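Local coordinates for protein cysteine hydrolase (Pseudomonas syringae pv. phaseolicola 1448A, PDB 3IRV) that is probably a hydrolase of the isochorismatase family, within the cysteine hydrolase group, whose substrate is not established, at residues A[68-73]-A[115-120]. Sequence-based numbering, arbitrary orientation.
Sequences IYLRHI and VIVDKL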
loop_
_atom_site.group_PDB
_atom_site.type_symbol
_atom_site.label_atom_id
_atom_site.label_comp_id
_atom_site.label_asym_id
_atom_site.label_seq_id
_atom_site.Cartn_x
_atom_site.Cartn_y
_atom_site.Cartn_z
ATOM N N ILE A 68 -2.124 -1.537 -20.780
ATOM C CA ILE A 68 -1.493 -2.684 -20.106
ATOM C C ILE A 68 -2.507 -3.346 -19.193
ATOM O O ILE A 68 -3.108 -2.677 -18.360
ATOM C CB ILE A 68 -0.307 -2.227 -19.239
ATOM C CG1 ILE A 68 0.725 -1.522 -20.132
ATOM C CG2 ILE A 68 0.310 -3.424 -18.477
ATOM C CD1 ILE A 68 1.833 -0.731 -19.391
ATOM N N TYR A 69 -2.693 -4.653 -19.341
ATOM C CA TYR A 69 -3.551 -5.406 -18.423
ATOM C C TYR A 69 -2.681 -6.136 -17.416
ATOM O O TYR A 69 -1.690 -6.737 -17.800
ATOM C CB TYR A 69 -4.341 -6.462 -19.185
ATOM C CG TYR A 69 -5.351 -5.935 -20.165
ATOM C CD1 TYR A 69 -6.713 -5.949 -19.830
ATOM C CD2 TYR A 69 -4.969 -5.471 -21.456
ATOM C CE1 TYR A 69 -7.689 -5.494 -20.740
ATOM C CE2 TYR A 69 -5.933 -5.011 -22.362
ATOM C CZ TYR A 69 -7.294 -5.028 -21.996
ATOM O OH TYR A 69 -8.224 -4.576 -22.944
ATOM N N LEU A 70 -3.043 -6.081 -16.141
ATOM C CA LEU A 70 -2.394 -6.924 -15.138
ATOM C C LEU A 70 -3.294 -8.131 -14.897
ATOM O O LEU A 70 -4.536 -8.002 -14.888
ATOM C CB LEU A 70 -2.261 -6.191 -13.802
ATOM C CG LEU A 70 -1.464 -4.891 -13.866
ATOM C CD1 LEU A 70 -1.333 -4.337 -12.459
ATOM C CD2 LEU A 70 -0.097 -5.101 -14.522
ATOM N N ARG A 71 -2.682 -9.296 -14.712
ATOM C CA ARG A 71 -3.419 -10.489 -14.301
ATOM C C ARG A 71 -2.726 -11.117 -13.114
ATOM O O ARG A 71 -1.494 -11.275 -13.131
ATOM C CB ARG A 71 -3.467 -11.522 -15.434
ATOM C CG ARG A 71 -4.090 -10.986 -16.733
ATOM C CD ARG A 71 -4.258 -12.100 -17.796
ATOM N NE ARG A 71 -2.974 -12.774 -18.059
ATOM C CZ ARG A 71 -2.811 -13.759 -18.936
ATOM N NH1 ARG A 71 -3.846 -14.191 -19.636
ATOM N NH2 ARG A 71 -1.609 -14.322 -19.096
ATOM N N HIS A 72 -3.500 -11.474 -12.086
ATOM C CA HIS A 72 -2.953 -12.178 -10.948
ATOM C C HIS A 72 -3.030 -13.667 -11.262
ATOM O O HIS A 72 -4.128 -14.231 -11.348
ATOM C CB HIS A 72 -3.749 -11.843 -9.693
ATOM C CG HIS A 72 -3.075 -12.258 -8.419
ATOM N ND1 HIS A 72 -3.549 -11.911 -7.166
ATOM C CD2 HIS A 72 -1.941 -12.972 -8.205
ATOM C CE1 HIS A 72 -2.742 -12.398 -6.242
ATOM N NE2 HIS A 72 -1.761 -13.047 -6.843
ATOM N N ILE A 73 -1.871 -14.279 -11.480
ATOM C CA ILE A 73 -1.784 -15.662 -11.952
ATOM C C ILE A 73 -0.566 -16.312 -11.280
ATOM O O ILE A 73 0.536 -15.705 -11.246
ATOM C CB ILE A 73 -1.594 -15.714 -13.476
ATOM C CG1 ILE A 73 -2.830 -15.173 -14.215
ATOM C CG2 ILE A 73 -1.364 -17.179 -13.932
ATOM C CD1 ILE A 73 -2.736 -15.291 -15.728
ATOM N N VAL A 115 -0.565 -4.804 -23.942
ATOM C CA VAL A 115 0.446 -5.557 -23.202
ATOM C C VAL A 115 -0.228 -6.250 -22.022
ATOM O O VAL A 115 -1.082 -5.663 -21.353
ATOM C CB VAL A 115 1.589 -4.629 -22.664
ATOM C CG1 VAL A 115 2.689 -5.461 -22.062
ATOM C CG2 VAL A 115 2.179 -3.810 -23.794
ATOM N N ILE A 116 0.136 -7.510 -21.786
ATOM C CA ILE A 116 -0.379 -8.255 -20.645
ATOM C C ILE A 116 0.805 -8.543 -19.710
ATOM O O ILE A 116 1.806 -9.129 -20.138
ATOM C CB ILE A 116 -1.105 -9.552 -21.081
ATOM C CG1 ILE A 116 -2.294 -9.178 -22.008
ATOM C CG2 ILE A 116 -1.563 -10.320 -19.838
ATOM C CD1 ILE A 116 -3.048 -10.395 -22.604
ATOM N N VAL A 117 0.691 -8.112 -18.448
ATOM C CA VAL A 117 1.731 -8.345 -17.450
ATOM C C VAL A 117 1.142 -9.192 -16.335
ATOM O O VAL A 117 0.113 -8.822 -15.755
ATOM C CB VAL A 117 2.270 -6.977 -16.868
ATOM C CG1 VAL A 117 3.114 -7.188 -15.614
ATOM C CG2 VAL A 117 3.064 -6.203 -17.961
ATOM N N ASP A 118 1.776 -10.333 -16.059
ATOM C CA ASP A 118 1.285 -11.250 -15.022
ATOM C C ASP A 118 2.029 -11.018 -13.711
ATOM O O ASP A 118 3.192 -10.627 -13.710
ATOM C CB ASP A 118 1.430 -12.708 -15.469
ATOM C CG ASP A 118 0.525 -13.063 -16.656
ATOM O OD1 ASP A 118 -0.440 -12.330 -16.941
ATOM O OD2 ASP A 118 0.798 -14.083 -17.313
ATOM N N LYS A 119 1.354 -11.270 -12.589
ATOM C CA LYS A 119 1.948 -11.012 -11.277
ATOM C C LYS A 119 1.521 -12.071 -10.285
ATOM O O LYS A 119 0.439 -12.627 -10.422
ATOM C CB LYS A 119 1.537 -9.630 -10.771
ATOM C CG LYS A 119 0.006 -9.452 -10.567
ATOM C CD LYS A 119 -0.327 -7.971 -10.283
ATOM C CE LYS A 119 -1.826 -7.719 -10.144
ATOM N NZ LYS A 119 -2.369 -8.216 -8.833
ATOM N N LEU A 120 2.381 -12.328 -9.300
ATOM C CA LEU A 120 2.147 -13.385 -8.324
ATOM C C LEU A 120 1.396 -12.932 -7.072
ATOM O O LEU A 120 0.950 -13.776 -6.276
ATOM C CB LEU A 120 3.480 -14.014 -7.874
ATOM C CG LEU A 120 4.355 -14.668 -8.939
ATOM C CD1 LEU A 120 5.710 -15.096 -8.288
ATOM C CD2 LEU A 120 3.643 -15.847 -9.581
#
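In the central sheet of the isochorismatase-like alpha/beta fold, strand 66-72, bordered on its other side by 23-28, pairs in parallel with 115-119, with Tyr69 beside Ile116 and Arg71 beside Asp118. Five backbone hydrogen bonds join the two segments, starting with Tyr69 N to Val115 O (2.8 Å) and ending just past the strand, where Ile73 N reaches Lys119 O.

On the face carrying Tyr69, Arg71 and Asp118, a salt bridge ties the neighbouring strands together. Arg71 comes side-on: NE gives a 2.8 Å bond to Asp118 OD1, while NH2 reaches OD2 at 3.0 Å on its syn lone pair. A bend at chi3 (-55°) turns the guanidinium toward the carboxylate; the planes are nearly coplanar (24° apart), and one bond to each oxygen limits rotation of both groups. Ile116 CG2 packs over the guanidinium, 3.3 Å from Arg71 NE, and Ile73 CD1 also lies over a face. Arg97 makes a second salt bridge to Asp118 OD2, and two arginines round one carboxylate would favour its charged form.

The other face is apolar at its start. Ile68 CG2 meets Val117 CG2, and Leu70 CD2 lies 3.8 Å from Val117 CB; helix 130-136 covers Ile68 and Val115. Farther along, Lys119 crosses Leu70 at about a right angle, its CE against Leu70 CB and CD1. The bend at chi4 (75°) carries NZ to the carbonyls of Phe121 and Tyr122 and to a salt bridge with Asp29, a pair consistent with the Asp and Lys of this family's Asp-Lys-Cys triad. His72, paired with Lys119 in the last bridge, sends its ring on toward Leu120, and NE2 makes a weak 2.9 Å hydrogen bond to Leu120 O.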